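Local structure of amidohydrolase (Brucella melitensis biovar Abortus, 4F0L) at residues Ala110-Val115 with Arg440-Ala445; Phe122-Glu127 with Gly160-Pro165; Arg149-Ala154 with Lys201-Phe206; Ala209-Ala214 with Gln231-Ala236. The protein is a metal-dependent amidohydrolase that probably acts as a deaminase, with a single iron ion bound in its TIM-barrel domain. One frame throughout, in Å; residues are numbered along the deposited sequence.

From the N terminus, the chain runs through helix 103-119 (first half of contact 1) into strand 122-129, which contact 2 joins to strand 160-167. Between those strands lies helix 145-157, and contact 3 sets it against the end of helix 189-203, so contacts 2 and 3 cross along the chain. Contact 4 follows in series, closing the short loop between strand 210-215 and the turn before strand 238-242. Contact 1 closes last, when the C-terminal helix 442-457 returns to helix 103-119, and the other three nest within its loop. Together they tie neighbouring barrel strands to their outer helices and the C-terminal helix to that outer layer.

Contact 1 (Ala110-Val115 with Arg440-Ala445); sequences ALRLYV and RLRDEA
Ala445 meets Leu111, Arg112 and Val115 through its single methyl group, and this is the centre of the contact. Its CB lies 3.9 Å from Leu111 CD2, 3.9 Å from Arg112 CD and 4.2 Å from Val115 CG2, so two neighbouring side chains and a third one turn further along helix 103-119 close round one small residue. The small side chain lets the backbones approach, with Arg112 CA and Ala445 CA 5.3 Å apart. One turn earlier on the C-terminal helix, Arg442 CA faces Val115 CG1 at 4.1 Å.

The arginines meet with a methylene of one against the guanidinium of the other; their two charged ends do not touch. Arg442 CG sits over one face of the Arg112 guanidinium, displaced toward its rim and 3.7 Å from Arg112 NH2. The guanidinium planes are nearly parallel, 9° apart, yet Arg112 NH2 and Arg442 NE remain 4.8 Å from each other, so this is no stack. A bend at chi2 (63°) turns the Arg112 chain alongside Ala445 and on toward Arg442. Each charge has its own carboxylate: Arg112 NE forms a salt bridge with Glu446, the next residue on the C-terminal helix, and Arg442 NE with Glu119, further along helix 103-119. These bridges run in both directions between the two helices and would be expected to offset the nearness of like charges.

Leu441 takes the N-cap position of helix 442-457, so the contact involves that helix's first turn. Helix 103-119 lies between this C-terminal helix and strand 122-129, while helix 145-157 packs beside it through Ala110 and Ala153.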
loop_
_atom_site.group_PDB
_atom_site.type_symbol
_atom_site.label_atom_id
_atom_site.label_comp_id
_atom_site.label_asym_id
_atom_site.label_seq_id
_atom_site.Cartn_x
_atom_site.Cartn_y
_atom_site.Cartn_z
ATOM N N ALA B 110 10.456 2.678 20.773
ATOM C CA ALA B 110 11.536 2.646 19.784
ATOM C C ALA B 110 12.012 1.219 19.505
ATOM O O ALA B 110 12.275 0.863 18.371
ATOM C CB ALA B 110 12.701 3.501 20.255
ATOM N N LEU B 111 12.138 0.401 20.538
ATOM C CA LEU B 111 12.533 -0.986 20.310
ATOM C C LEU B 111 11.557 -1.705 19.395
ATOM O O LEU B 111 11.982 -2.330 18.396
ATOM C CB LEU B 111 12.748 -1.761 21.618
ATOM C CG LEU B 111 13.067 -3.259 21.457
ATOM C CD1 LEU B 111 14.345 -3.459 20.668
ATOM C CD2 LEU B 111 13.135 -3.971 22.810
ATOM N N ARG B 112 10.258 -1.609 19.682
ATOM C CA ARG B 112 9.282 -2.352 18.894
ATOM C C ARG B 112 9.219 -1.829 17.460
ATOM O O ARG B 112 9.019 -2.600 16.524
ATOM C CB ARG B 112 7.903 -2.310 19.551
ATOM C CG ARG B 112 6.857 -3.177 18.892
ATOM C CD ARG B 112 7.249 -4.660 18.961
ATOM N NE ARG B 112 6.377 -5.556 18.193
ATOM C CZ ARG B 112 6.460 -5.765 16.867
ATOM N NH1 ARG B 112 7.368 -5.166 16.121
ATOM N NH2 ARG B 112 5.611 -6.587 16.288
ATOM N N LEU B 113 9.399 -0.531 17.298
ATOM C CA LEU B 113 9.544 0.066 15.966
ATOM C C LEU B 113 10.741 -0.457 15.183
ATOM O O LEU B 113 10.629 -0.818 13.992
ATOM C CB LEU B 113 9.686 1.562 16.089
ATOM C CG LEU B 113 10.069 2.263 14.787
ATOM C CD1 LEU B 113 9.036 2.014 13.699
ATOM C CD2 LEU B 113 10.354 3.770 15.003
ATOM N N TYR B 114 11.883 -0.515 15.853
ATOM C CA TYR B 114 13.093 -0.956 15.165
ATOM C C TYR B 114 12.997 -2.443 14.826
ATOM O O TYR B 114 13.502 -2.875 13.790
ATOM C CB TYR B 114 14.373 -0.591 15.961
ATOM C CG TYR B 114 14.577 0.918 16.179
ATOM C CD1 TYR B 114 14.025 1.867 15.313
ATOM C CD2 TYR B 114 15.324 1.390 17.244
ATOM C CE1 TYR B 114 14.192 3.226 15.526
ATOM C CE2 TYR B 114 15.510 2.725 17.444
ATOM C CZ TYR B 114 14.943 3.645 16.591
ATOM O OH TYR B 114 15.106 5.000 16.788
ATOM N N VAL B 115 12.325 -3.233 15.670
ATOM C CA VAL B 115 12.043 -4.616 15.314
ATOM C C VAL B 115 11.173 -4.701 14.040
ATOM O O VAL B 115 11.442 -5.482 13.114
ATOM C CB VAL B 115 11.397 -5.374 16.480
ATOM C CG1 VAL B 115 10.652 -6.625 15.979
ATOM C CG2 VAL B 115 12.442 -5.705 17.556
ATOM N N ARG B 440 14.311 -12.034 16.301
ATOM C CA ARG B 440 14.591 -12.860 17.457
ATOM C C ARG B 440 13.965 -12.356 18.784
ATOM O O ARG B 440 13.752 -13.148 19.649
ATOM C CB ARG B 440 16.117 -13.048 17.601
ATOM C CG ARG B 440 16.885 -11.750 17.726
ATOM C CD ARG B 440 18.388 -11.973 17.867
ATOM N NE ARG B 440 18.836 -11.603 19.221
ATOM C CZ ARG B 440 18.898 -10.347 19.690
ATOM N NH1 ARG B 440 19.300 -10.171 20.919
ATOM N NH2 ARG B 440 18.572 -9.249 18.947
ATOM N N LEU B 441 13.668 -11.068 18.925
ATOM C CA LEU B 441 13.026 -10.501 20.135
ATOM C C LEU B 441 11.594 -9.911 19.923
ATOM O O LEU B 441 11.099 -9.091 20.728
ATOM C CB LEU B 441 13.945 -9.376 20.667
ATOM C CG LEU B 441 15.350 -9.674 21.219
ATOM C CD1 LEU B 441 15.999 -8.420 21.836
ATOM C CD2 LEU B 441 15.301 -10.804 22.231
ATOM N N ARG B 442 10.909 -10.304 18.840
ATOM C CA ARG B 442 9.603 -9.689 18.528
ATOM C C ARG B 442 8.626 -9.762 19.692
ATOM O O ARG B 442 8.048 -8.751 20.095
ATOM C CB ARG B 442 8.963 -10.315 17.269
ATOM C CG ARG B 442 7.623 -9.693 16.870
ATOM C CD ARG B 442 6.722 -10.642 16.083
ATOM N NE ARG B 442 7.231 -10.866 14.729
ATOM C CZ ARG B 442 6.677 -11.671 13.824
ATOM N NH1 ARG B 442 5.605 -12.383 14.116
ATOM N NH2 ARG B 442 7.206 -11.757 12.609
ATOM N N ASP B 443 8.446 -10.957 20.251
ATOM C CA ASP B 443 7.396 -11.145 21.258
ATOM C C ASP B 443 7.687 -10.387 22.564
ATOM O O ASP B 443 6.804 -9.804 23.159
ATOM C CB ASP B 443 7.173 -12.628 21.518
ATOM C CG ASP B 443 6.603 -13.348 20.301
ATOM O OD1 ASP B 443 6.063 -12.682 19.389
ATOM O OD2 ASP B 443 6.667 -14.586 20.268
ATOM N N GLU B 444 8.945 -10.398 22.984
ATOM C CA GLU B 444 9.350 -9.667 24.179
ATOM C C GLU B 444 9.181 -8.149 23.941
ATOM O O GLU B 444 8.609 -7.418 24.771
ATOM C CB GLU B 444 10.824 -9.976 24.524
ATOM C CG GLU B 444 11.198 -11.439 24.806
ATOM C CD GLU B 444 11.532 -12.305 23.579
ATOM O OE1 GLU B 444 11.229 -11.929 22.430
ATOM O OE2 GLU B 444 12.072 -13.430 23.781
ATOM N N ALA B 445 9.643 -7.681 22.791
ATOM C CA ALA B 445 9.496 -6.264 22.456
ATOM C C ALA B 445 8.033 -5.857 22.418
ATOM O O ALA B 445 7.659 -4.784 22.908
ATOM C CB ALA B 445 10.176 -5.939 21.141
#

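Contact 2 (Phe122-Glu127 with Gly160-Pro165); sequences FTRVGE and GLTLLP
Strands 122-129 and 160-167 pair in parallel as the two strands of a beta-alpha-beta unit of the TIM barrel, linked through helix 145-157. Five backbone hydrogen bonds join the segments. Val125 uses both its polar backbone atoms: its N donates to Gly160 O at 2.9 Å, and its O accepts from Thr162 N, also at 2.9 Å. The two bonds differ in approach, for Val125 N stands 39° out of the Gly160 carbonyl plane, whereas Thr162 N meets the Val125 carbonyl nearly end-on. Glu127 repeats the pattern, donating to Thr162 O and accepting from Leu164 N, and Gly160 N to Thr123 O begins the ladder. The segment axes are 4.5 Å apart at closest and cross at -16°.

Arg124 adds a side-chain bond on the face it shares with Thr162. A bend at chi3 (-68°) after an extended start brings NH1 of Arg124 to Thr162 OG1 at 3.2 Å, with the hydroxyl oxygen tilted from the guanidinium plane. Thr162 OG1 also bonds to Met380 O, and Arg124 NH2 donates to Gly208 O, so neither group depends on this pair alone.

On the other face, Glu127 turns its carboxylate away from strand 160-167: OE1 pairs with Tyr114 and Ser66, OE2 with Ala68 N. This places it about 5 Å, side chain to side chain, from the iron ligand His67, a plausible second-shell position. Val125 and Leu161 lie side by side here, Val125 CG1 being 4.0 Å from Leu161 CD1, and that same Leu161 methyl reaches Glu127 CB at 4.1 Å.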
loop_
_atom_site.group_PDB
_atom_site.type_symbol
_atom_site.label_atom_id
_atom_site.label_comp_id
_atom_site.label_asym_id
_atom_site.label_seq_id
_atom_site.Cartn_x
_atom_site.Cartn_y
_atom_site.Cartn_z
ATOM N N PHE B 122 14.771 -3.092 6.664
ATOM C CA PHE B 122 15.574 -1.899 6.891
ATOM C C PHE B 122 16.654 -2.251 7.901
ATOM O O PHE B 122 16.337 -2.764 8.978
ATOM C CB PHE B 122 14.740 -0.763 7.488
ATOM C CG PHE B 122 13.676 -0.236 6.588
ATOM C CD1 PHE B 122 13.977 0.681 5.603
ATOM C CD2 PHE B 122 12.336 -0.613 6.771
ATOM C CE1 PHE B 122 12.974 1.228 4.820
ATOM C CE2 PHE B 122 11.343 -0.098 5.988
ATOM C CZ PHE B 122 11.658 0.827 5.004
ATOM N N THR B 123 17.917 -1.939 7.589
ATOM C CA THR B 123 19.071 -2.323 8.414
ATOM C C THR B 123 19.728 -1.176 9.191
ATOM O O THR B 123 20.628 -1.402 10.021
ATOM C CB THR B 123 20.134 -2.999 7.552
ATOM O OG1 THR B 123 20.425 -2.199 6.386
ATOM C CG2 THR B 123 19.626 -4.391 7.104
ATOM N N ARG B 124 19.274 0.050 8.940
ATOM C CA ARG B 124 19.770 1.247 9.643
ATOM C C ARG B 124 18.641 2.220 9.740
ATOM O O ARG B 124 17.805 2.273 8.836
ATOM C CB ARG B 124 20.967 1.920 8.928
ATOM C CG ARG B 124 21.472 3.191 9.587
ATOM C CD ARG B 124 22.741 3.716 8.927
ATOM N NE ARG B 124 23.870 2.824 9.170
ATOM C CZ ARG B 124 24.778 2.972 10.131
ATOM N NH1 ARG B 124 24.716 3.988 10.993
ATOM N NH2 ARG B 124 25.770 2.089 10.233
ATOM N N VAL B 125 18.618 2.984 10.821
ATOM C CA VAL B 125 17.623 4.003 10.959
ATOM C C VAL B 125 18.266 5.345 11.186
ATOM O O VAL B 125 19.271 5.462 11.889
ATOM C CB VAL B 125 16.580 3.684 12.074
ATOM C CG1 VAL B 125 17.239 3.562 13.451
ATOM C CG2 VAL B 125 15.466 4.758 12.052
ATOM N N GLY B 126 17.674 6.353 10.558
ATOM C CA GLY B 126 18.016 7.757 10.786
ATOM C C GLY B 126 16.998 8.366 11.686
ATOM O O GLY B 126 15.910 8.710 11.250
ATOM N N GLU B 127 17.297 8.386 12.976
ATOM C CA GLU B 127 16.362 8.840 13.989
ATOM C C GLU B 127 16.464 10.355 14.178
ATOM O O GLU B 127 17.414 10.863 14.743
ATOM C CB GLU B 127 16.605 8.136 15.318
ATOM C CG GLU B 127 15.561 8.442 16.383
ATOM C CD GLU B 127 14.137 8.040 16.002
ATOM O OE1 GLU B 127 13.945 6.997 15.322
ATOM O OE2 GLU B 127 13.202 8.772 16.400
ATOM N N GLY B 160 21.116 -0.676 12.998
ATOM C CA GLY B 160 22.161 0.348 12.776
ATOM C C GLY B 160 21.549 1.701 13.072
ATOM O O GLY B 160 20.371 1.882 12.851
ATOM N N LEU B 161 22.332 2.634 13.596
ATOM C CA LEU B 161 21.795 3.943 14.018
ATOM C C LEU B 161 22.634 5.107 13.487
ATOM O O LEU B 161 23.825 5.214 13.768
ATOM C CB LEU B 161 21.752 4.019 15.554
ATOM C CG LEU B 161 21.240 5.333 16.186
ATOM C CD1 LEU B 161 19.822 5.677 15.732
ATOM C CD2 LEU B 161 21.305 5.215 17.718
ATOM N N THR B 162 21.998 5.956 12.711
ATOM C CA THR B 162 22.452 7.298 12.516
ATOM C C THR B 162 21.541 8.202 13.318
ATOM O O THR B 162 20.384 8.437 12.960
ATOM C CB THR B 162 22.465 7.677 11.030
ATOM O OG1 THR B 162 23.397 6.837 10.347
ATOM C CG2 THR B 162 22.829 9.125 10.849
ATOM N N LEU B 163 22.063 8.718 14.408
ATOM C CA LEU B 163 21.279 9.502 15.343
ATOM C C LEU B 163 21.414 10.967 14.989
ATOM O O LEU B 163 22.526 11.466 14.813
ATOM C CB LEU B 163 21.750 9.252 16.772
ATOM C CG LEU B 163 21.104 10.027 17.916
ATOM C CD1 LEU B 163 19.651 9.582 18.108
ATOM C CD2 LEU B 163 21.937 9.780 19.171
ATOM N N LEU B 164 20.268 11.640 14.858
ATOM C CA LEU B 164 20.217 13.014 14.367
ATOM C C LEU B 164 19.405 13.883 15.364
ATOM O O LEU B 164 18.212 14.148 15.159
ATOM C CB LEU B 164 19.567 13.021 12.980
ATOM C CG LEU B 164 20.278 12.179 11.904
ATOM C CD1 LEU B 164 19.342 11.967 10.716
ATOM C CD2 LEU B 164 21.616 12.764 11.450
ATOM N N PRO B 165 20.020 14.248 16.482
ATOM C CA PRO B 165 19.300 15.076 17.455
ATOM C C PRO B 165 18.879 16.380 16.804
ATOM O O PRO B 165 19.679 17.009 16.103
ATOM C CB PRO B 165 20.357 15.325 18.543
ATOM C CG PRO B 165 21.284 14.153 18.435
ATOM C CD PRO B 165 21.386 13.962 16.948
#

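Contact 3 (Arg149-Ala154 with Lys201-Phe206); sequences RIAAAA and KTLEGF
Phe206 reaches across to helix 145-157 and can be followed outward from its CB. The first torsion sets CG anti to the backbone N (chi1 -166°), carrying the ring toward Ala151 and Ala154. CD2 of Phe206 comes to 4.1 Å from Ala151 O and lies farther, 4.4 Å, from Ala151 CB. The next atom, CE2, comes closer, lying 3.5 Å from Ala151 O. At the tip, CZ of Phe206 touches Ala154 CB at 3.7 Å. That methyl lies in the plane of the ring, so the phenyl presents its edge, not a face, to the alanines one turn apart. The carbonyl of Ala151 also accepts a hydrogen bond from Thr155 OG1.

A type II turn from Leu203 to Phe206, closed by Phe206 N bonding to Leu203 O at 2.9 Å, brings the ring back beside the end of helix 189-203. Leu203 CD2 and Thr202 CG2 each approach Ala151 CB to 4.0 Å, so that alanine's methyl meets two side chains of the second helix. Thr202 points its methyl inward while its OG1 bonds to Asp148, a further link between the helices.

Beneath both helices, Leu161 and Leu163 of strand 160-167 receive Ile150, Leu203 and Phe206. Adjacent helices laid side by side over the outer surface of parallel strands are the hallmark of the TIM barrel; here the small residue Ala151 lies at the join.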
loop_
_atom_site.group_PDB
_atom_site.type_symbol
_atom_site.label_atom_id
_atom_site.label_comp_id
_atom_site.label_asym_id
_atom_site.label_seq_id
_atom_site.Cartn_x
_atom_site.Cartn_y
_atom_site.Cartn_z
ATOM N N ARG B 149 18.006 6.515 25.333
ATOM C CA ARG B 149 16.953 5.490 25.179
ATOM C C ARG B 149 16.850 4.964 23.742
ATOM O O ARG B 149 16.666 3.744 23.521
ATOM C CB ARG B 149 15.609 6.032 25.629
ATOM C CG ARG B 149 15.573 6.404 27.108
ATOM C CD ARG B 149 15.770 5.181 27.993
ATOM N NE ARG B 149 15.627 5.522 29.400
ATOM C CZ ARG B 149 15.289 4.667 30.369
ATOM N NH1 ARG B 149 15.014 3.384 30.124
ATOM N NH2 ARG B 149 15.206 5.105 31.612
ATOM N N ILE B 150 16.982 5.878 22.777
ATOM C CA ILE B 150 17.006 5.520 21.355
ATOM C C ILE B 150 18.157 4.579 21.100
ATOM O O ILE B 150 17.973 3.488 20.533
ATOM C CB ILE B 150 17.142 6.767 20.459
ATOM C CG1 ILE B 150 15.896 7.638 20.542
ATOM C CG2 ILE B 150 17.456 6.395 19.019
ATOM C CD1 ILE B 150 14.582 6.911 20.320
ATOM N N ALA B 151 19.342 4.974 21.561
ATOM C CA ALA B 151 20.509 4.159 21.366
ATOM C C ALA B 151 20.405 2.786 22.061
ATOM O O ALA B 151 20.822 1.784 21.478
ATOM C CB ALA B 151 21.759 4.896 21.783
ATOM N N ALA B 152 19.838 2.739 23.263
ATOM C CA ALA B 152 19.600 1.479 23.943
ATOM C C ALA B 152 18.642 0.609 23.152
ATOM O O ALA B 152 18.876 -0.616 23.031
ATOM C CB ALA B 152 19.078 1.680 25.368
ATOM N N ALA B 153 17.567 1.220 22.620
ATOM C CA ALA B 153 16.594 0.491 21.810
ATOM C C ALA B 153 17.260 -0.072 20.531
ATOM O O ALA B 153 17.156 -1.268 20.230
ATOM C CB ALA B 153 15.407 1.397 21.457
ATOM N N ALA B 154 17.992 0.770 19.820
ATOM C CA ALA B 154 18.703 0.310 18.631
ATOM C C ALA B 154 19.690 -0.837 18.949
ATOM O O ALA B 154 19.775 -1.819 18.185
ATOM C CB ALA B 154 19.439 1.474 17.949
ATOM N N LYS B 201 29.177 10.550 23.761
ATOM C CA LYS B 201 29.641 9.638 24.790
ATOM C C LYS B 201 28.824 8.367 24.801
ATOM O O LYS B 201 29.365 7.287 24.843
ATOM C CB LYS B 201 29.588 10.284 26.175
ATOM C CG LYS B 201 30.632 11.353 26.358
ATOM C CD LYS B 201 30.385 12.167 27.631
ATOM C CE LYS B 201 31.443 13.241 27.791
ATOM N NZ LYS B 201 30.961 14.430 28.539
ATOM N N THR B 202 27.511 8.495 24.748
ATOM C CA THR B 202 26.642 7.328 24.697
ATOM C C THR B 202 26.923 6.406 23.515
ATOM O O THR B 202 26.856 5.185 23.658
ATOM C CB THR B 202 25.182 7.782 24.656
ATOM O OG1 THR B 202 24.867 8.366 25.924
ATOM C CG2 THR B 202 24.258 6.641 24.380
ATOM N N LEU B 203 27.212 6.980 22.349
ATOM C CA LEU B 203 27.453 6.186 21.146
ATOM C C LEU B 203 28.858 5.563 21.061
ATOM O O LEU B 203 29.148 4.811 20.149
ATOM C CB LEU B 203 27.169 7.023 19.913
ATOM C CG LEU B 203 25.681 7.348 19.708
ATOM C CD1 LEU B 203 25.512 8.230 18.473
ATOM C CD2 LEU B 203 24.827 6.108 19.568
ATOM N N GLU B 204 29.725 5.858 22.022
ATOM C CA GLU B 204 31.021 5.189 22.082
ATOM C C GLU B 204 30.786 3.710 22.239
ATOM O O GLU B 204 30.026 3.292 23.087
ATOM C CB GLU B 204 31.865 5.709 23.256
ATOM C CG GLU B 204 32.554 7.014 22.912
ATOM C CD GLU B 204 33.280 7.640 24.085
ATOM O OE1 GLU B 204 33.341 7.027 25.171
ATOM O OE2 GLU B 204 33.802 8.753 23.902
ATOM N N GLY B 205 31.432 2.911 21.420
ATOM C CA GLY B 205 31.170 1.481 21.452
ATOM C C GLY B 205 29.901 1.033 20.738
ATOM O O GLY B 205 29.644 -0.160 20.655
ATOM N N PHE B 206 29.096 1.952 20.226
ATOM C CA PHE B 206 27.970 1.563 19.364
ATOM C C PHE B 206 28.570 1.376 17.966
ATOM O O PHE B 206 28.721 2.350 17.220
ATOM C CB PHE B 206 26.869 2.632 19.344
ATOM C CG PHE B 206 25.548 2.150 18.749
ATOM C CD1 PHE B 206 25.502 1.525 17.512
ATOM C CD2 PHE B 206 24.362 2.293 19.445
ATOM C CE1 PHE B 206 24.304 1.081 16.969
ATOM C CE2 PHE B 206 23.142 1.882 18.895
ATOM C CZ PHE B 206 23.114 1.260 17.668
#

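Contact 4 (Ala209-Ala214 with Gln231-Ala236); sequences AVLGVA and QLLPDA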
loop_
_atom_site.group_PDB
_atom_site.type_symbol
_atom_site.label_atom_id
_atom_site.label_comp_id
_atom_site.label_asym_id
_atom_site.label_seq_id
_atom_site.Cartn_x
_atom_site.Cartn_y
_atom_site.Cartn_z
ATOM N N ALA B 209 27.738 3.405 14.418
ATOM C CA ALA B 209 26.827 4.499 14.685
ATOM C C ALA B 209 27.380 5.723 14.030
ATOM O O ALA B 209 28.604 5.904 13.955
ATOM C CB ALA B 209 26.653 4.746 16.173
ATOM N N VAL B 210 26.470 6.584 13.587
ATOM C CA VAL B 210 26.825 7.887 13.097
ATOM C C VAL B 210 26.038 8.926 13.889
ATOM O O VAL B 210 24.871 8.695 14.217
ATOM C CB VAL B 210 26.540 7.997 11.581
ATOM C CG1 VAL B 210 26.817 9.427 11.097
ATOM C CG2 VAL B 210 27.425 7.009 10.801
ATOM N N LEU B 211 26.679 10.040 14.235
ATOM C CA LEU B 211 25.998 11.142 14.955
ATOM C C LEU B 211 26.043 12.379 14.086
ATOM O O LEU B 211 27.141 12.896 13.793
ATOM C CB LEU B 211 26.661 11.432 16.311
ATOM C CG LEU B 211 26.115 12.583 17.184
ATOM C CD1 LEU B 211 24.671 12.296 17.580
ATOM C CD2 LEU B 211 26.980 12.827 18.423
ATOM N N GLY B 212 24.864 12.850 13.658
ATOM C CA GLY B 212 24.763 14.096 12.916
ATOM C C GLY B 212 23.887 15.097 13.669
ATOM O O GLY B 212 23.684 14.945 14.874
ATOM N N VAL B 213 23.372 16.095 12.967
ATOM C CA VAL B 213 22.474 17.105 13.551
ATOM C C VAL B 213 21.271 17.348 12.645
ATOM O O VAL B 213 21.342 17.120 11.432
ATOM C CB VAL B 213 23.192 18.449 13.812
ATOM C CG1 VAL B 213 24.444 18.247 14.692
ATOM C CG2 VAL B 213 23.539 19.116 12.493
ATOM N N ALA B 214 20.157 17.757 13.255
ATOM C CA ALA B 214 18.895 17.908 12.546
ATOM C C ALA B 214 18.241 19.236 12.951
ATOM O O ALA B 214 17.377 19.255 13.809
ATOM C CB ALA B 214 17.953 16.738 12.833
ATOM N N GLN B 231 27.704 23.610 12.069
ATOM C CA GLN B 231 29.147 23.692 12.199
ATOM C C GLN B 231 29.652 22.801 13.338
ATOM O O GLN B 231 30.854 22.601 13.460
ATOM C CB GLN B 231 29.595 25.173 12.406
ATOM N N LEU B 232 28.754 22.238 14.147
ATOM C CA LEU B 232 29.193 21.443 15.304
ATOM C C LEU B 232 29.990 20.215 14.923
ATOM O O LEU B 232 30.985 19.900 15.564
ATOM C CB LEU B 232 28.015 20.980 16.163
ATOM C CG LEU B 232 27.358 21.992 17.075
ATOM C CD1 LEU B 232 26.210 21.279 17.786
ATOM C CD2 LEU B 232 28.349 22.632 18.077
ATOM N N LEU B 233 29.525 19.503 13.902
ATOM C CA LEU B 233 30.112 18.259 13.461
ATOM C C LEU B 233 30.183 18.352 11.930
ATOM O O LEU B 233 29.334 17.792 11.220
ATOM C CB LEU B 233 29.251 17.061 13.912
ATOM C CG LEU B 233 29.154 16.825 15.433
ATOM C CD1 LEU B 233 28.003 15.872 15.795
ATOM C CD2 LEU B 233 30.498 16.383 16.045
ATOM N N PRO B 234 31.179 19.104 11.424
ATOM C CA PRO B 234 31.234 19.452 10.009
ATOM C C PRO B 234 31.413 18.266 9.085
ATOM O O PRO B 234 31.133 18.385 7.903
ATOM C CB PRO B 234 32.426 20.412 9.921
ATOM C CG PRO B 234 33.273 20.100 11.133
ATOM C CD PRO B 234 32.290 19.709 12.193
ATOM N N ASP B 235 31.854 17.126 9.599
ATOM C CA ASP B 235 32.029 15.962 8.736
ATOM C C ASP B 235 30.876 14.969 8.837
ATOM O O ASP B 235 30.926 13.903 8.236
ATOM C CB ASP B 235 33.347 15.271 9.035
ATOM C CG ASP B 235 34.541 16.207 8.837
ATOM O OD1 ASP B 235 34.589 16.900 7.794
ATOM O OD2 ASP B 235 35.412 16.249 9.720
ATOM N N ALA B 236 29.835 15.309 9.571
ATOM C CA ALA B 236 28.743 14.364 9.793
ATOM C C ALA B 236 27.485 14.902 9.098
ATOM O O ALA B 236 27.422 16.088 8.760
ATOM C CB ALA B 236 28.515 14.188 11.298
#
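Leu211 and Leu233 are brought together by different first torsions: CG of Leu211 is anti to its own N (chi1 178°), whereas in Leu233 it is anti to the carbonyl carbon (chi1 -65°). The second torsion of Leu233, 165°, then carries CD1 over strand 210-215. The two leucines approach at a slant, with Leu233 CD1 at 4.0 Å from Leu211 CG and 4.2 Å from Leu211 CD2. The same methyl lies 3.7 Å from Leu211 O and, more loosely, 4.4 Å from Val213 CG1, so one branch of Leu233 spans side chains and backbone on this strand.

Ala236 makes the other half of the contact. Its CB is only 3.1 Å from Leu211 O, a tight approach for a methyl carbon and a carbonyl oxygen, and it also rests 4.1 Å from Gly212 CA. Gly212 CA and Ala236 CA, 5.1 Å apart, are the nearest CA pair of the two segments.

A type I turn from Leu233 to Ala236 puts both residues on the same side of the loop, and Ala236 N closes it by bonding to Leu233 O at 3.0 Å. Arg273 bridges the two ends of the turn, its NE donating to the carbonyl of Ala236 and its NH2 to that of Leu233. Helix 189-203 flanks the leucines, with Cys199 and Arg200 against Leu211 and Ile196 against Leu233.

Val213 shares backbone hydrogen bonds with Pro237 and His239, just beyond the turn, where strand 238-242 comes alongside strand 210-215. The contact thus belongs to a helix-to-strand loop of the TIM barrel, leading from helix 223-229 into the next barrel strand.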